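Metallo-beta-lactamase (Simiduia agarivorans, PDB 6MFI) probably hydrolyses beta-lactam antibiotics, as a zinc-dependent metallo-beta-lactamase of subclass B3 with two metal sites. Local coordinates at residues Ser133-Ala138 / His188-Leu193; Ile105-His110 / Asp171-Gly176; Asp247-Pro252 / Asp273-Tyr278; Thr129-Pro134 / Gly165-Gly170. One frame throughout, in Å; residues are numbered along the deposited sequence. Where two conformers were deposited one is given.

Interaction 1: residues Ser133-Ala138 / His188-Leu193; sequences SPAAAA and HTPGAL. With ZN (zinc ion), chain C.
Ser-133 OG is used in two ways: it donates to Gly-191 O at 2.7 Å and, as the N-cap of helix 134-142, weakly accepts the backbone N-H of Ala-136, with 3.4 Å between Ala-136 N and Ser-133 OG. The donor meets the Gly-191 carbonyl at a C=O...OG angle of 114° and lies 20° out of its plane. Serine suits this place because its short hydroxyl, held between the backbone N and the carbonyl carbon (chi1 61°), can reach back to the first helical turn while pointing across to the loop. Gly-191, with no side chain, lets the helix start come very near, its CA 4.6 Å from that of Ala-135. The methyl of Ala-135 lies over the Pro-190/Gly-191 peptide, 3.6 Å from CB to Gly-191 N, and also meets Pro-190 CB. Leu-193 CD2 also packs against Ser-133 CB at 4.1 Å.

In the metallo-beta-lactamase fold, this loop between strands 178-184 and 193-199 carries a ligand of the first zinc site. Here Thr-189 to Ala-192 form a type I beta turn, with Pro-190 fitting a position that needs a restricted phi. Just before the turn, His-188 NE2 binds the zinc ion at 2.0 Å, and His-110, His-112 and a water complete its shell. Glu-111 also holds the turn, one carboxylate oxygen taking the N-H of Gly-191 and the other the hydroxyl of Thr-189. His-188 ND1 is hydrogen-bonded to Ser-215 O, which probably fixes the rotation of the imidazole.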
loop_
_atom_site.group_PDB
_atom_site.type_symbol
_atom_site.label_atom_id
_atom_site.label_comp_id
_atom_site.label_asym_id
_atom_site.label_seq_id
_atom_site.Cartn_x
_atom_site.Cartn_y
_atom_site.Cartn_z
ATOM N N SER A 133 9.106 0.805 -8.439
ATOM C CA SER A 133 9.134 1.770 -9.522
ATOM C C SER A 133 10.470 2.512 -9.517
ATOM O O SER A 133 11.159 2.557 -8.494
ATOM C CB SER A 133 7.972 2.754 -9.384
ATOM O OG SER A 133 8.059 3.479 -8.171
ATOM N N PRO A 134 10.866 3.087 -10.659
ATOM C CA PRO A 134 12.165 3.781 -10.715
ATOM C C PRO A 134 12.344 4.860 -9.658
ATOM O O PRO A 134 13.414 4.938 -9.043
ATOM C CB PRO A 134 12.176 4.368 -12.132
ATOM C CG PRO A 134 11.336 3.427 -12.922
ATOM C CD PRO A 134 10.243 2.977 -11.990
ATOM N N ALA A 135 11.328 5.695 -9.426
ATOM C CA ALA A 135 11.458 6.739 -8.415
ATOM C C ALA A 135 11.517 6.147 -7.013
ATOM O O ALA A 135 12.272 6.627 -6.160
ATOM C CB ALA A 135 10.304 7.734 -8.530
ATOM N N ALA A 136 10.727 5.102 -6.754
ATOM C CA ALA A 136 10.772 4.458 -5.446
ATOM C C ALA A 136 12.082 3.706 -5.250
ATOM O O ALA A 136 12.643 3.707 -4.148
ATOM C CB ALA A 136 9.580 3.517 -5.282
ATOM N N ALA A 137 12.587 3.067 -6.309
ATOM C CA ALA A 137 13.832 2.312 -6.200
ATOM C C ALA A 137 14.997 3.201 -5.789
ATOM O O ALA A 137 15.899 2.749 -5.075
ATOM C CB ALA A 137 14.139 1.610 -7.522
ATOM N N ALA A 138 14.999 4.462 -6.227
ATOM C CA ALA A 138 16.052 5.383 -5.813
ATOM C C ALA A 138 15.969 5.678 -4.321
ATOM O O ALA A 138 17.000 5.829 -3.654
ATOM C CB ALA A 138 15.969 6.675 -6.623
ATOM N N HIS A 188 1.218 11.726 -4.258
ATOM C CA HIS A 188 1.696 11.646 -2.882
ATOM C C HIS A 188 3.208 11.467 -2.846
ATOM O O HIS A 188 3.896 12.088 -2.026
ATOM C CB HIS A 188 0.996 10.499 -2.154
ATOM C CG HIS A 188 1.334 10.409 -0.701
ATOM N ND1 HIS A 188 0.750 11.217 0.250
ATOM C CD2 HIS A 188 2.198 9.607 -0.035
ATOM C CE1 HIS A 188 1.238 10.916 1.441
ATOM N NE2 HIS A 188 2.118 9.942 1.295
ATOM N N THR A 189 3.738 10.621 -3.719
ATOM C CA THR A 189 5.163 10.454 -3.948
ATOM C C THR A 189 5.381 10.347 -5.448
ATOM O O THR A 189 4.444 10.039 -6.194
ATOM C CB THR A 189 5.725 9.202 -3.258
ATOM O OG1 THR A 189 5.195 8.031 -3.890
ATOM C CG2 THR A 189 5.378 9.185 -1.775
ATOM N N PRO A 190 6.600 10.606 -5.926
ATOM C CA PRO A 190 6.857 10.438 -7.366
ATOM C C PRO A 190 6.708 9.004 -7.848
ATOM O O PRO A 190 6.288 8.788 -8.991
ATOM C CB PRO A 190 8.300 10.941 -7.530
ATOM C CG PRO A 190 8.882 10.929 -6.151
ATOM C CD PRO A 190 7.742 11.227 -5.234
ATOM N N GLY A 191 7.030 8.017 -7.015
ATOM C CA GLY A 191 6.999 6.634 -7.451
ATOM C C GLY A 191 5.935 5.783 -6.792
ATOM O O GLY A 191 6.136 4.582 -6.588
ATOM N N ALA A 192 4.797 6.386 -6.459
ATOM C CA ALA A 192 3.711 5.639 -5.841
ATOM C C ALA A 192 3.071 4.687 -6.845
ATOM O O ALA A 192 2.998 4.966 -8.044
ATOM C CB ALA A 192 2.657 6.590 -5.279
ATOM N N LEU A 193 2.599 3.551 -6.337
ATOM C CA LEU A 193 1.981 2.522 -7.159
ATOM C C LEU A 193 0.651 2.098 -6.554
ATOM O O LEU A 193 0.453 2.161 -5.337
ATOM C CB LEU A 193 2.892 1.291 -7.303
ATOM C CG LEU A 193 4.188 1.450 -8.098
ATOM C CD1 LEU A 193 4.894 0.110 -8.232
ATOM C CD2 LEU A 193 3.914 2.051 -9.466
HETATM ZN ZN ZN C . 3.232 8.733 2.491
HETATM O O HOH W 1 2.804 8.492 4.409
#

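Interaction 2: residues Ile105-His110 / Asp171-Gly176; sequences ILLHSH and DQIALG. With ZN (zinc ion), chain C.
The strands that carry Ile-105 and Ile-173 belong to different sheets and run roughly antiparallel, the axes of 105-107 and 172-175 being 9.6 Å apart at closest with 152° between their directions. That separation is too great for backbone pairing. This is the packing of two sheets face to face, as in the central beta sandwich of the metallo-beta-lactamase fold.

The methyl CD1 of Ile-105 does most of the touching. With chi2 at 180° the CG1-CD1 arm is fully extended and carries CD1 across to the opposite sheet, where it sits 3.7 Å from Ile-173 CG2 and 3.8 Å from Leu-175 CB. The same methyl also lies 3.8 Å from Ala-174 O, so it rests against the backbone between the two side chains. Ile-105 and Leu-175 approach tip to tip, whereas Ile-105 and Ile-173 slide past each other in opposite directions. Leu-107 adds a looser contact, its CD2 4.2 Å from Ile-173 CG1. Branched side chains suit these strands, since they fill the space between the sheets with methyls pointing several ways. Leu-180 of the neighbouring strand touches both Leu-107 and Ile-173, and Val-76 touches Leu-107 and Leu-175.

Past Leu-107 the first segment leaves this core for the active site. Three residues beyond the strand, His-110 NE2 binds the zinc ion at 2.2 Å, and its ND1 is hydrogen-bonded to Asp-212.

Across the two segments no hydrogen bond forms: the two sheets are held together here by apolar packing, through burial and dispersion that have no fixed direction.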
loop_
_atom_site.group_PDB
_atom_site.type_symbol
_atom_site.label_atom_id
_atom_site.label_comp_id
_atom_site.label_asym_id
_atom_site.label_seq_id
_atom_site.Cartn_x
_atom_site.Cartn_y
_atom_site.Cartn_z
ATOM N N ILE A 105 8.293 -12.345 -3.278
ATOM C CA ILE A 105 8.242 -11.052 -3.951
ATOM C C ILE A 105 7.765 -10.000 -2.960
ATOM O O ILE A 105 6.786 -10.215 -2.239
ATOM C CB ILE A 105 7.319 -11.089 -5.187
ATOM C CG1 ILE A 105 7.904 -12.009 -6.261
ATOM C CG2 ILE A 105 7.105 -9.691 -5.744
ATOM C CD1 ILE A 105 7.061 -12.105 -7.512
ATOM N N LEU A 106 8.460 -8.866 -2.922
ATOM C CA LEU A 106 8.079 -7.724 -2.101
ATOM C C LEU A 106 7.672 -6.569 -3.005
ATOM O O LEU A 106 8.411 -6.206 -3.927
ATOM C CB LEU A 106 9.228 -7.295 -1.185
ATOM C CG LEU A 106 9.618 -8.241 -0.050
ATOM C CD1 LEU A 106 10.898 -7.766 0.612
ATOM C CD2 LEU A 106 8.496 -8.352 0.972
ATOM N N LEU A 107 6.501 -5.999 -2.743
ATOM C CA LEU A 107 6.001 -4.838 -3.464
ATOM C C LEU A 107 5.784 -3.689 -2.487
ATOM O O LEU A 107 5.900 -3.846 -1.270
ATOM C CB LEU A 107 4.701 -5.163 -4.210
ATOM C CG LEU A 107 4.742 -6.368 -5.153
ATOM C CD1 LEU A 107 3.381 -6.593 -5.797
ATOM C CD2 LEU A 107 5.820 -6.187 -6.211
ATOM N N HIS A 108 5.460 -2.520 -3.035
ATOM C CA HIS A 108 5.309 -1.318 -2.231
ATOM C C HIS A 108 4.157 -0.478 -2.759
ATOM O O HIS A 108 3.798 -0.552 -3.937
ATOM C CB HIS A 108 6.595 -0.477 -2.228
ATOM C CG HIS A 108 6.901 0.164 -3.547
ATOM N ND1 HIS A 108 6.244 1.288 -4.001
ATOM C CD2 HIS A 108 7.796 -0.161 -4.510
ATOM C CE1 HIS A 108 6.716 1.623 -5.187
ATOM N NE2 HIS A 108 7.660 0.761 -5.518
ATOM N N SER A 109 3.584 0.329 -1.867
ATOM C CA SER A 109 2.630 1.354 -2.267
ATOM C C SER A 109 3.388 2.602 -2.696
ATOM O O SER A 109 3.492 2.891 -3.893
ATOM C CB SER A 109 1.663 1.671 -1.126
ATOM O OG SER A 109 2.364 2.038 0.050
ATOM N N HIS A 110 3.926 3.344 -1.730
ATOM C CA HIS A 110 4.800 4.469 -2.023
ATOM C C HIS A 110 5.957 4.477 -1.033
ATOM O O HIS A 110 5.904 3.847 0.026
ATOM C CB HIS A 110 4.045 5.806 -2.005
ATOM C CG HIS A 110 3.451 6.159 -0.678
ATOM N ND1 HIS A 110 2.133 5.910 -0.364
ATOM C CD2 HIS A 110 3.988 6.765 0.407
ATOM C CE1 HIS A 110 1.887 6.337 0.862
ATOM N NE2 HIS A 110 2.996 6.861 1.352
ATOM N N ASP A 171 2.804 -2.852 -15.679
ATOM C CA ASP A 171 3.586 -4.078 -15.621
ATOM C C ASP A 171 2.909 -5.111 -14.727
ATOM O O ASP A 171 2.231 -4.777 -13.751
ATOM C CB ASP A 171 4.995 -3.790 -15.106
ATOM C CG ASP A 171 5.895 -3.201 -16.172
ATOM O OD1 ASP A 171 5.467 -3.135 -17.344
ATOM O OD2 ASP A 171 7.034 -2.807 -15.841
ATOM N N GLN A 172 3.105 -6.379 -15.071
ATOM C CA GLN A 172 2.533 -7.488 -14.325
ATOM C C GLN A 172 3.595 -8.170 -13.472
ATOM O O GLN A 172 4.776 -8.210 -13.828
ATOM C CB GLN A 172 1.890 -8.509 -15.267
ATOM C CG GLN A 172 0.553 -8.072 -15.836
ATOM C CD GLN A 172 -0.069 -9.125 -16.732
ATOM O OE1 GLN A 172 0.205 -10.317 -16.591
ATOM N NE2 GLN A 172 -0.917 -8.691 -17.656
ATOM N N ILE A 173 3.157 -8.705 -12.336
ATOM C CA ILE A 173 4.010 -9.458 -11.424
ATOM C C ILE A 173 3.448 -10.868 -11.329
ATOM O O ILE A 173 2.290 -11.054 -10.931
ATOM C CB ILE A 173 4.088 -8.801 -10.037
ATOM C CG1 ILE A 173 4.867 -7.486 -10.112
ATOM C CG2 ILE A 173 4.724 -9.746 -9.033
ATOM C CD1 ILE A 173 6.347 -7.662 -10.374
ATOM N N ALA A 174 4.258 -11.857 -11.696
ATOM C CA ALA A 174 3.832 -13.249 -11.746
ATOM C C ALA A 174 4.630 -14.070 -10.744
ATOM O O ALA A 174 5.854 -13.932 -10.653
ATOM C CB ALA A 174 4.002 -13.823 -13.155
ATOM N N LEU A 175 3.929 -14.925 -9.996
ATOM C CA LEU A 175 4.567 -15.825 -9.037
ATOM C C LEU A 175 3.657 -17.043 -8.895
ATOM O O LEU A 175 2.690 -17.011 -8.127
ATOM C CB LEU A 175 4.798 -15.139 -7.700
ATOM C CG LEU A 175 5.562 -15.957 -6.657
ATOM C CD1 LEU A 175 7.005 -16.179 -7.093
ATOM C CD2 LEU A 175 5.504 -15.283 -5.295
ATOM N N GLY A 176 3.972 -18.105 -9.633
ATOM C CA GLY A 176 3.105 -19.265 -9.682
ATOM C C GLY A 176 1.743 -18.929 -10.253
ATOM O O GLY A 176 1.639 -18.459 -11.390
HETATM ZN ZN ZN C . 3.232 8.733 2.491
HETATM O O HOH W 1 2.804 8.492 4.409
#

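Interaction 3: residues Asp247-Pro252 / Asp273-Tyr278; sequences DLLLTP and DACRQY
Leu-249 and Tyr-278 meet with their side chains at about a right angle, the leucine reaching out from strand 248-250 and the tyrosine from helix 274-291. Leu-249 CG stands anti to the backbone N (chi1 -175°) and so is carried toward the helix, where its two methyls part. CD2 lies 3.7 Å from Tyr-278 CB and also comes obliquely near the ring, 3.9 Å from Tyr-278 CG. CD1 turns to Cys-275, 3.6 Å from SG in one of two deposited conformers, so that contact is less certain. Closer to the strand, Leu-249 CB rests on Ala-274 CB at 3.7 Å; the small alanine brings the first helical turn close to the backbone, with the two CA atoms 5.9 Å apart. Leucine suits the centre because its CB meets Ala-274 while its two methyls serve Cys-275 and Tyr-278.

Farther along, Thr-251 CG2 meets the outer part of the tyrosine ring obliquely, 4.1 Å from CE1. The threonine thus gives its methyl to the ring, while OG1 bonds to His-253 O and Ser-257 OG. Tyr-278 OH bonds to Asp-212 O.

A disulfide ties Cys-275 to Cys-246, just ahead of residues 247-252. The contact packs a helix on an edge strand of the five-stranded sheet, in the outer helical layer of the alpha-beta/beta-alpha sandwich of metallo-beta-lactamases, and the strand leads to His-253, a ligand of the second zinc site.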
loop_
_atom_site.group_PDB
_atom_site.type_symbol
_atom_site.label_atom_id
_atom_site.label_comp_id
_atom_site.label_asym_id
_atom_site.label_seq_id
_atom_site.Cartn_x
_atom_site.Cartn_y
_atom_site.Cartn_z
ATOM N N ASP A 247 -13.545 -4.305 -7.153
ATOM C CA ASP A 247 -14.641 -4.714 -6.284
ATOM C C ASP A 247 -14.342 -4.501 -4.808
ATOM O O ASP A 247 -15.261 -4.203 -4.041
ATOM C CB ASP A 247 -14.983 -6.190 -6.516
ATOM C CG ASP A 247 -15.267 -6.504 -7.971
ATOM O OD1 ASP A 247 -16.030 -5.747 -8.608
ATOM O OD2 ASP A 247 -14.727 -7.510 -8.478
ATOM N N LEU A 248 -13.083 -4.643 -4.398
ATOM C CA LEU A 248 -12.676 -4.483 -3.008
ATOM C C LEU A 248 -11.494 -3.527 -2.957
ATOM O O LEU A 248 -10.553 -3.660 -3.747
ATOM C CB LEU A 248 -12.310 -5.837 -2.385
ATOM C CG LEU A 248 -12.302 -5.970 -0.860
ATOM C CD1 LEU A 248 -12.569 -7.411 -0.463
ATOM C CD2 LEU A 248 -10.982 -5.496 -0.263
ATOM N N LEU A 249 -11.541 -2.572 -2.033
ATOM C CA LEU A 249 -10.528 -1.531 -1.924
ATOM C C LEU A 249 -9.731 -1.691 -0.635
ATOM O O LEU A 249 -10.299 -1.941 0.432
ATOM C CB LEU A 249 -11.165 -0.138 -1.968
ATOM C CG LEU A 249 -10.197 1.047 -1.973
ATOM C CD1 LEU A 249 -9.440 1.119 -3.289
ATOM C CD2 LEU A 249 -10.940 2.347 -1.709
ATOM N N LEU A 250 -8.413 -1.543 -0.747
ATOM C CA LEU A 250 -7.505 -1.583 0.391
ATOM C C LEU A 250 -6.536 -0.414 0.296
ATOM O O LEU A 250 -6.141 -0.002 -0.798
ATOM C CB LEU A 250 -6.729 -2.906 0.448
ATOM C CG LEU A 250 -7.533 -4.148 0.838
ATOM C CD1 LEU A 250 -6.683 -5.401 0.702
ATOM C CD2 LEU A 250 -8.075 -4.013 2.253
ATOM N N THR A 251 -6.153 0.120 1.453
ATOM C CA THR A 251 -5.313 1.305 1.506
ATOM C C THR A 251 -4.170 1.109 2.490
ATOM O O THR A 251 -4.334 0.442 3.516
ATOM C CB THR A 251 -6.128 2.541 1.914
ATOM O OG1 THR A 251 -6.874 2.257 3.104
ATOM C CG2 THR A 251 -7.087 2.935 0.800
ATOM N N PRO A 252 -2.993 1.679 2.196
ATOM C CA PRO A 252 -1.867 1.559 3.140
ATOM C C PRO A 252 -2.178 2.121 4.513
ATOM O O PRO A 252 -1.702 1.588 5.523
ATOM C CB PRO A 252 -0.745 2.338 2.440
ATOM C CG PRO A 252 -1.108 2.309 0.997
ATOM C CD PRO A 252 -2.603 2.370 0.957
ATOM N N ASP A 273 -18.119 0.349 -6.937
ATOM C CA ASP A 273 -17.532 1.659 -7.232
ATOM C C ASP A 273 -16.620 2.128 -6.099
ATOM O O ASP A 273 -16.595 3.308 -5.746
ATOM C CB ASP A 273 -18.618 2.700 -7.520
ATOM C CG ASP A 273 -19.312 2.466 -8.845
ATOM O OD1 ASP A 273 -19.405 1.295 -9.271
ATOM O OD2 ASP A 273 -19.768 3.453 -9.460
ATOM N N ALA A 274 -15.862 1.192 -5.523
ATOM C CA ALA A 274 -14.963 1.539 -4.428
ATOM C C ALA A 274 -13.825 2.428 -4.913
ATOM O O ALA A 274 -13.519 3.456 -4.296
ATOM C CB ALA A 274 -14.417 0.270 -3.773
ATOM N N CYS A 275 -13.185 2.048 -6.021
ATOM C CA CYS A 275 -12.094 2.854 -6.554
ATOM C C CYS A 275 -12.604 4.129 -7.212
ATOM O O CYS A 275 -11.866 5.117 -7.299
ATOM C CB CYS A 275 -11.273 2.031 -7.549
ATOM S SG CYS A 275 -10.347 0.678 -6.794
ATOM N N ARG A 276 -13.856 4.129 -7.676
ATOM C CA ARG A 276 -14.424 5.337 -8.264
ATOM C C ARG A 276 -14.703 6.387 -7.196
ATOM O O ARG A 276 -14.480 7.582 -7.417
ATOM C CB ARG A 276 -15.702 4.995 -9.030
ATOM C CG ARG A 276 -16.326 6.174 -9.758
ATOM C CD ARG A 276 -17.287 5.703 -10.837
ATOM N NE ARG A 276 -16.627 4.858 -11.827
ATOM C CZ ARG A 276 -15.893 5.319 -12.834
ATOM N NH1 ARG A 276 -15.726 6.624 -12.994
ATOM N NH2 ARG A 276 -15.328 4.474 -13.685
ATOM N N GLN A 277 -15.189 5.956 -6.030
ATOM C CA GLN A 277 -15.469 6.896 -4.950
ATOM C C GLN A 277 -14.184 7.394 -4.301
ATOM O O GLN A 277 -14.084 8.570 -3.930
ATOM C CB GLN A 277 -16.376 6.239 -3.908
ATOM C CG GLN A 277 -16.742 7.139 -2.739
ATOM C CD GLN A 277 -17.725 8.227 -3.125
ATOM O OE1 GLN A 277 -18.611 8.015 -3.953
ATOM N NE2 GLN A 277 -17.572 9.402 -2.526
ATOM N N TYR A 278 -13.187 6.517 -4.161
ATOM C CA TYR A 278 -11.942 6.906 -3.507
ATOM C C TYR A 278 -11.170 7.917 -4.346
ATOM O O TYR A 278 -10.676 8.923 -3.825
ATOM C CB TYR A 278 -11.088 5.670 -3.229
ATOM C CG TYR A 278 -9.785 5.971 -2.522
ATOM C CD1 TYR A 278 -9.754 6.206 -1.154
ATOM C CD2 TYR A 278 -8.587 6.019 -3.222
ATOM C CE1 TYR A 278 -8.567 6.482 -0.502
ATOM C CE2 TYR A 278 -7.394 6.294 -2.579
ATOM C CZ TYR A 278 -7.391 6.524 -1.220
ATOM O OH TYR A 278 -6.206 6.798 -0.574
#

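Interaction 4: residues Thr129-Pro134 / Gly165-Gly170; sequences TLYASP and GLVNDG
Strands 129-132 and 163-166 form a parallel pair at the edge of the seven-stranded sheet, joined through helix 134-142 as a beta-alpha-beta crossover. Tyr-131 pairs with Gly-165, and Ala-132 with Leu-166. Ala-132 N donates to Gly-165 O at 3.1 Å with an N-H...O angle of 159°, and Val-167 N donates to Ala-132 O at 2.9 Å. The second bond is less regular: its donor stands 58° out of the carbonyl plane. Leu-166 CA adds a CA-H...O contact to the same oxygen, 3.2 Å from Ala-132 O.

On one face the Tyr-131 ring comes obliquely against Gly-165, with CD2 3.8 Å from Gly-165 CA. Glycine suits this position, since the ring, at CE2, stands where a CB on residue 165 would lie. Beyond it, Val-167 has CG2 anti to its carbonyl carbon, which turns that methyl back to Tyr-131 CB at 3.6 Å. The opposite face carries Ala-132 and Leu-166. As the strands end, Pro-134 crosses Leu-166 obliquely, its CG 4.0 Å from Leu-166 CD2, and Pro-134 CD rests 3.5 Å from Val-167 O. Backbone N atoms in the first turn of a helix have no helical carbonyl before them to bond, so the missing N-H of proline costs nothing here.

Strand 129-132 has strand 103-107 on its other side, where Tyr-131 touches Ile-105 and Leu-107. Val-167 turns to the second sheet, against Ala-182, Leu-193 and Trp-195, while helix 134-142 returns past strand 163-166, with Ala-137 on Val-163.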
loop_
_atom_site.group_PDB
_atom_site.type_symbol
_atom_site.label_atom_id
_atom_site.label_comp_id
_atom_site.label_asym_id
_atom_site.label_seq_id
_atom_site.Cartn_x
_atom_site.Cartn_y
_atom_site.Cartn_z
ATOM N N THR A 129 12.826 -11.035 -3.526
ATOM C CA THR A 129 13.291 -9.990 -4.426
ATOM C C THR A 129 12.306 -8.831 -4.382
ATOM O O THR A 129 11.092 -9.033 -4.479
ATOM C CB THR A 129 13.442 -10.510 -5.857
ATOM O OG1 THR A 129 12.877 -9.566 -6.774
ATOM C CG2 THR A 129 12.747 -11.848 -6.020
ATOM N N LEU A 130 12.832 -7.621 -4.225
ATOM C CA LEU A 130 12.017 -6.427 -4.049
ATOM C C LEU A 130 11.865 -5.715 -5.386
ATOM O O LEU A 130 12.861 -5.326 -6.004
ATOM C CB LEU A 130 12.645 -5.504 -3.006
ATOM C CG LEU A 130 12.096 -4.085 -2.869
ATOM C CD1 LEU A 130 10.623 -4.104 -2.494
ATOM C CD2 LEU A 130 12.908 -3.338 -1.829
ATOM N N TYR A 131 10.622 -5.556 -5.831
ATOM C CA TYR A 131 10.305 -4.833 -7.052
ATOM C C TYR A 131 9.805 -3.439 -6.701
ATOM O O TYR A 131 9.011 -3.269 -5.772
ATOM C CB TYR A 131 9.246 -5.574 -7.873
ATOM C CG TYR A 131 9.720 -6.880 -8.470
ATOM C CD1 TYR A 131 9.715 -8.051 -7.723
ATOM C CD2 TYR A 131 10.168 -6.944 -9.784
ATOM C CE1 TYR A 131 10.142 -9.246 -8.264
ATOM C CE2 TYR A 131 10.599 -8.138 -10.335
ATOM C CZ TYR A 131 10.584 -9.285 -9.570
ATOM O OH TYR A 131 11.012 -10.477 -10.109
ATOM N N ALA A 132 10.272 -2.440 -7.447
ATOM C CA ALA A 132 9.931 -1.060 -7.144
ATOM C C ALA A 132 9.947 -0.230 -8.418
ATOM O O ALA A 132 10.699 -0.514 -9.352
ATOM C CB ALA A 132 10.895 -0.458 -6.114
ATOM N N SER A 133 9.106 0.805 -8.439
ATOM C CA SER A 133 9.134 1.770 -9.522
ATOM C C SER A 133 10.470 2.512 -9.517
ATOM O O SER A 133 11.159 2.557 -8.494
ATOM C CB SER A 133 7.972 2.754 -9.384
ATOM O OG SER A 133 8.059 3.479 -8.171
ATOM N N PRO A 134 10.866 3.087 -10.659
ATOM C CA PRO A 134 12.165 3.781 -10.715
ATOM C C PRO A 134 12.344 4.860 -9.658
ATOM O O PRO A 134 13.414 4.938 -9.043
ATOM C CB PRO A 134 12.176 4.368 -12.132
ATOM C CG PRO A 134 11.336 3.427 -12.922
ATOM C CD PRO A 134 10.243 2.977 -11.990
ATOM N N GLY A 165 14.223 -5.598 -9.243
ATOM C CA GLY A 165 13.503 -5.371 -10.482
ATOM C C GLY A 165 12.761 -4.059 -10.443
ATOM O O GLY A 165 12.371 -3.577 -9.374
ATOM N N LEU A 166 12.563 -3.475 -11.621
ATOM C CA LEU A 166 11.867 -2.204 -11.758
ATOM C C LEU A 166 10.455 -2.434 -12.280
ATOM O O LEU A 166 10.236 -3.263 -13.169
ATOM C CB LEU A 166 12.626 -1.259 -12.692
ATOM C CG LEU A 166 13.552 -0.240 -12.022
ATOM C CD1 LEU A 166 14.589 -0.932 -11.145
ATOM C CD2 LEU A 166 14.229 0.640 -13.062
ATOM N N VAL A 167 9.500 -1.694 -11.721
ATOM C CA VAL A 167 8.088 -1.826 -12.063
ATOM C C VAL A 167 7.643 -0.550 -12.764
ATOM O O VAL A 167 7.710 0.542 -12.186
ATOM C CB VAL A 167 7.226 -2.094 -10.821
ATOM C CG1 VAL A 167 5.757 -2.110 -11.195
ATOM C CG2 VAL A 167 7.625 -3.406 -10.177
ATOM N N ASN A 168 7.183 -0.689 -14.003
ATOM C CA ASN A 168 6.649 0.424 -14.767
ATOM C C ASN A 168 5.123 0.370 -14.761
ATOM O O ASN A 168 4.509 -0.552 -14.220
ATOM C CB ASN A 168 7.205 0.411 -16.192
ATOM C CG ASN A 168 8.718 0.496 -16.227
ATOM O OD1 ASN A 168 9.290 1.586 -16.250
ATOM N ND2 ASN A 168 9.376 -0.658 -16.228
ATOM N N ASP A 169 4.508 1.378 -15.374
ATOM C CA ASP A 169 3.053 1.460 -15.405
ATOM C C ASP A 169 2.475 0.332 -16.252
ATOM O O ASP A 169 2.888 0.125 -17.397
ATOM C CB ASP A 169 2.610 2.815 -15.952
ATOM C CG ASP A 169 1.104 2.978 -15.955
ATOM O OD1 ASP A 169 0.471 2.694 -14.916
ATOM O OD2 ASP A 169 0.551 3.389 -16.996
ATOM N N GLY A 170 1.517 -0.398 -15.684
ATOM C CA GLY A 170 0.886 -1.502 -16.373
ATOM C C GLY A 170 1.645 -2.810 -16.332
ATOM O O GLY A 170 1.169 -3.799 -16.904
#

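How the interactions relate
From the N terminus, strand 103-107 opens interaction 2, which closes only at strand 172-175 and joins the two sheets. Within that span lies the whole of interaction 4, where the crossover from 129-134 returns as 165-170 at the sheet edge. Interaction 1 starts from the same stretch, sharing Ser-133 and Pro-134, but runs on to 188-193 and so crosses interaction 2. Interactions 1 and 2 meet at the first zinc ion, and Ser-109 O probably bonds to Leu-193 N. Interaction 3 follows in series, closing a short C-terminal loop onto the second sheet; it touches interaction 2 where Pro-252 packs on Ser-109.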